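Local coordinates for type III secretion T3S chaperone (PDB 3K29), which probably serves the type III secretion apparatus as a YscO-like, coiled-coil chaperone and binds copies of itself, at residues Tyr5-Glu8 with Pro9-Ser12; Asp66-Thr69 with Ser70-Leu74. One frame throughout, in Å; residues are numbered along the deposited sequence.

Contact 1 (Tyr5-Glu8 with Pro9-Ser12)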
loop_
_atom_site.group_PDB
_atom_site.type_symbol
_atom_site.label_atom_id
_atom_site.label_comp_id
_atom_site.label_asym_id
_atom_site.label_seq_id
_atom_site.Cartn_x
_atom_site.Cartn_y
_atom_site.Cartn_z
ATOM N N TYR A 5 -4.933 -32.102 -4.988
ATOM C CA TYR A 5 -3.914 -31.695 -4.029
ATOM C C TYR A 5 -4.468 -31.644 -2.603
ATOM O O TYR A 5 -5.487 -31.002 -2.378
ATOM C CB TYR A 5 -3.362 -30.323 -4.428
ATOM C CG TYR A 5 -2.313 -29.783 -3.501
ATOM C CD1 TYR A 5 -1.244 -30.570 -3.089
ATOM C CD2 TYR A 5 -2.382 -28.473 -3.044
ATOM C CE1 TYR A 5 -0.278 -30.074 -2.234
ATOM C CE2 TYR A 5 -1.416 -27.957 -2.202
ATOM C CZ TYR A 5 -0.367 -28.775 -1.794
ATOM O OH TYR A 5 0.603 -28.267 -0.944
ATOM N N PRO A 6 -3.810 -32.329 -1.639
ATOM C CA PRO A 6 -4.384 -32.417 -0.279
ATOM C C PRO A 6 -4.526 -31.056 0.388
ATOM O O PRO A 6 -5.375 -30.863 1.269
ATOM C CB PRO A 6 -3.339 -33.251 0.468
ATOM C CG PRO A 6 -2.788 -34.124 -0.563
ATOM C CD PRO A 6 -2.653 -33.234 -1.777
ATOM N N LEU A 7 -3.678 -30.119 -0.018
ATOM C CA LEU A 7 -3.671 -28.817 0.607
ATOM C C LEU A 7 -4.300 -27.754 -0.325
ATOM O O LEU A 7 -4.046 -26.551 -0.215
ATOM C CB LEU A 7 -2.260 -28.452 1.112
ATOM C CG LEU A 7 -1.668 -29.254 2.284
ATOM C CD1 LEU A 7 -0.265 -28.741 2.570
ATOM C CD2 LEU A 7 -2.508 -29.132 3.535
ATOM N N GLU A 8 -5.167 -28.223 -1.217
ATOM C CA GLU A 8 -5.937 -27.320 -2.054
ATOM C C GLU A 8 -6.659 -26.228 -1.228
ATOM O O GLU A 8 -6.644 -25.055 -1.614
ATOM C CB GLU A 8 -6.920 -28.083 -2.936
ATOM C CG GLU A 8 -7.427 -27.240 -4.076
ATOM C CD GLU A 8 -6.321 -26.779 -5.018
ATOM O OE1 GLU A 8 -5.217 -27.373 -5.026
ATOM O OE2 GLU A 8 -6.566 -25.813 -5.769
ATOM N N PRO A 9 -7.292 -26.611 -0.093
ATOM C CA PRO A 9 -7.959 -25.570 0.702
ATOM C C PRO A 9 -7.029 -24.449 1.216
ATOM O O PRO A 9 -7.471 -23.303 1.328
ATOM C CB PRO A 9 -8.566 -26.341 1.856
ATOM C CG PRO A 9 -8.782 -27.768 1.281
ATOM C CD PRO A 9 -7.559 -27.972 0.432
ATOM N N VAL A 10 -5.781 -24.777 1.538
ATOM C CA VAL A 10 -4.796 -23.786 1.973
ATOM C C VAL A 10 -4.413 -22.897 0.764
ATOM O O VAL A 10 -4.398 -21.678 0.877
ATOM C CB VAL A 10 -3.548 -24.462 2.571
ATOM C CG1 VAL A 10 -2.420 -23.462 2.765
ATOM C CG2 VAL A 10 -3.893 -25.157 3.890
ATOM N N LEU A 11 -4.163 -23.501 -0.400
ATOM C CA LEU A 11 -3.838 -22.710 -1.579
ATOM C C LEU A 11 -4.978 -21.727 -1.941
ATOM O O LEU A 11 -4.734 -20.521 -2.156
ATOM C CB LEU A 11 -3.485 -23.626 -2.748
ATOM C CG LEU A 11 -3.012 -23.045 -4.092
ATOM C CD1 LEU A 11 -1.671 -22.313 -3.976
ATOM C CD2 LEU A 11 -2.918 -24.179 -5.097
ATOM N N SER A 12 -6.212 -22.230 -1.968
ATOM C CA SER A 12 -7.400 -21.419 -2.235
ATOM C C SER A 12 -7.419 -20.204 -1.313
ATOM O O SER A 12 -7.524 -19.052 -1.768
ATOM C CB SER A 12 -8.654 -22.274 -2.028
ATOM O OG SER A 12 -9.718 -21.784 -2.801
#

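Contact 2 (Asp66-Thr69 with Ser70-Leu74)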
loop_
_atom_site.group_PDB
_atom_site.type_symbol
_atom_site.label_atom_id
_atom_site.label_comp_id
_atom_site.label_asym_id
_atom_site.label_seq_id
_atom_site.Cartn_x
_atom_site.Cartn_y
_atom_site.Cartn_z
ATOM N N ASP A 66 7.584 56.747 0.443
ATOM C CA ASP A 66 6.906 58.035 0.198
ATOM C C ASP A 66 7.130 59.063 1.288
ATOM O O ASP A 66 6.896 60.224 1.059
ATOM C CB ASP A 66 5.385 57.838 0.080
ATOM C CG ASP A 66 4.958 57.267 -1.261
ATOM O OD1 ASP A 66 5.650 57.522 -2.250
ATOM O OD2 ASP A 66 3.960 56.518 -1.333
ATOM N N GLY A 67 7.532 58.656 2.491
ATOM C CA GLY A 67 7.512 59.601 3.623
ATOM C C GLY A 67 6.155 59.522 4.326
ATOM O O GLY A 67 5.078 59.657 3.726
ATOM N N THR A 68 6.192 59.287 5.629
ATOM C CA THR A 68 4.981 59.030 6.357
ATOM C C THR A 68 5.112 59.737 7.718
ATOM O O THR A 68 5.879 60.705 7.841
ATOM C CB THR A 68 4.717 57.498 6.366
ATOM O OG1 THR A 68 3.393 57.220 6.845
ATOM C CG2 THR A 68 5.808 56.732 7.132
ATOM N N THR A 69 4.384 59.280 8.729
ATOM C CA THR A 69 4.433 59.899 10.055
ATOM C C THR A 69 4.558 58.734 11.022
ATOM O O THR A 69 4.232 57.590 10.664
ATOM C CB THR A 69 3.142 60.671 10.359
ATOM O OG1 THR A 69 2.095 59.721 10.556
ATOM C CG2 THR A 69 2.748 61.611 9.192
ATOM N N SER A 70 5.070 59.017 12.222
ATOM C CA SER A 70 5.208 58.025 13.267
ATOM C C SER A 70 3.859 57.330 13.631
ATOM O O SER A 70 3.822 56.121 13.870
ATOM C CB SER A 70 5.873 58.691 14.487
ATOM O OG SER A 70 6.069 57.702 15.475
ATOM N N ASP A 71 2.757 58.079 13.679
ATOM C CA ASP A 71 1.428 57.440 13.966
ATOM C C ASP A 71 0.976 56.420 12.926
ATOM O O ASP A 71 0.479 55.348 13.260
ATOM C CB ASP A 71 0.345 58.493 14.124
ATOM C CG ASP A 71 0.468 59.230 15.418
ATOM O OD1 ASP A 71 1.187 58.728 16.305
ATOM O OD2 ASP A 71 -0.118 60.323 15.551
ATOM N N ALA A 72 1.145 56.757 11.642
ATOM C CA ALA A 72 0.700 55.846 10.571
ATOM C C ALA A 72 1.583 54.607 10.566
ATOM O O ALA A 72 1.118 53.506 10.270
ATOM C CB ALA A 72 0.768 56.582 9.182
ATOM N N ILE A 73 2.867 54.769 10.878
ATOM C CA ILE A 73 3.756 53.602 10.982
ATOM C C ILE A 73 3.247 52.683 12.139
ATOM O O ILE A 73 3.076 51.444 11.969
ATOM C CB ILE A 73 5.255 53.977 11.206
ATOM C CG1 ILE A 73 5.896 54.660 9.963
ATOM C CG2 ILE A 73 6.100 52.729 11.513
ATOM C CD1 ILE A 73 7.219 55.445 10.300
ATOM N N LEU A 74 2.970 53.293 13.290
ATOM C CA LEU A 74 2.536 52.489 14.442
ATOM C C LEU A 74 1.250 51.727 14.132
ATOM O O LEU A 74 1.105 50.515 14.385
ATOM C CB LEU A 74 2.382 53.394 15.639
ATOM C CG LEU A 74 3.545 53.285 16.627
ATOM C CD1 LEU A 74 3.977 54.698 17.048
ATOM C CD2 LEU A 74 3.110 52.434 17.844
#

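Contact 1 (Tyr5-Glu8 with Pro9-Ser12)
Leu7 and Leu11 make the first full turn of helix 8-66, an N-terminal helix start in which Leu7 holds the N-cap position and a type I beta turn from Tyr5 to Glu8 leads in. The turn is closed by Glu8 N to Tyr5 O (3.0 Å). Leu11 N then bonds to Leu7 O at 3.1 Å and Ser12 N to Glu8 O at 2.9 Å; Val10 N adds a weak second bond to Leu7 O, and the Leu7 CD2 and Val10 CG2 methyls meet at 4.2 Å. Pro9 has no N-H, and costs nothing in the first turn, where no helical i-4 bond is expected.

Glu8 shows how one side chain can serve several neighbours. Its CB and CG start out beside the Glu8-Pro9 peptide, with CB 3.4 Å from Pro9 CD as its immediate neighbour. With CG anti to the backbone N (chi1 -163°), a bend at the next bond (chi2 61°) brings the carboxylate up to the CD2 methyl of Leu11, the two side chains meeting at a slant. OE1 stands 3.9 Å from Leu11 CD2, and OE2 is only slightly farther from the same methyl. OE1 also lies at the edge of the Tyr5 ring, in its plane, and forms a salt bridge with Lys129 of helix 70-160. A carboxylate this near the helix start would probably also be favoured by the helix dipole. Trp132 of helix 70-160 meets the Tyr5 ring, tying the lead-in to the partner helix. One face of that ring carries the Leu7 backbone: Leu7 N is 3.6 Å above its plane, over the centre.

Contact 2 (Asp66-Thr69 with Ser70-Leu74)
Thr69 and Ala72 form the N-terminal cap of helix 70-160, at the bend of a helical hairpin whose other arm is helix 8-66. Gly67 is the first residue to leave that earlier helix, with a positive phi of 90°, and Thr68 carries the chain on to the cap.

The general problem at a helix start is that its first N-H groups lack carbonyl partners from a preceding turn. Here a side-chain hydroxyl stands in for one of them: Thr69 OG1 accepts from Ala72 N at 3.3 Å, with a nearly straight N-H...O angle of 166°. The hydroxyl reaches forward because OG1 sits between the backbone N and the carbonyl carbon (chi1 71°), while the methyl is turned back beside the backbone N. The carbonyl of the same residue receives the next regular bond, Ile73 N to Thr69 O at 3.1 Å, and Leu74 N follows to Ser70 O at 3.0 Å. One threonine thus satisfies two successive amides, by its hydroxyl and its main chain.

Beside the cap, Thr68 lies against the helix with both branches. Thr68 and Ile73 hold the N' and N4 positions, and their contact resembles a hydrophobic staple, with a threonine methyl as one half: Thr68 CG2 is 3.5 Å from Ile73 CG1. On the other branch a polar atom meets a methyl, Thr68 OG1 lying 3.6 Å from Ala72 CB.

How the contacts relate
Contacts 1 and 2 are two solutions to the same task, starting a helix, and they follow in series along one long hairpin. Contact 1 begins helix 8-66 and contact 2 begins helix 70-160, so the first helix spans the length between them. Their centres are 85 Å apart and their nearest atoms about 72 Å apart, on opposite sides of the chain's centre, which lies 27 Å from the centre of contact 1 and 58 Å from that of contact 2. At residues 5-12 the start also leans on the partner helix, whereas residues 66-74 form the connecting bend itself. In contact 2 a hydroxyl joins the capping; in contact 1 backbone carbonyls take the bonds.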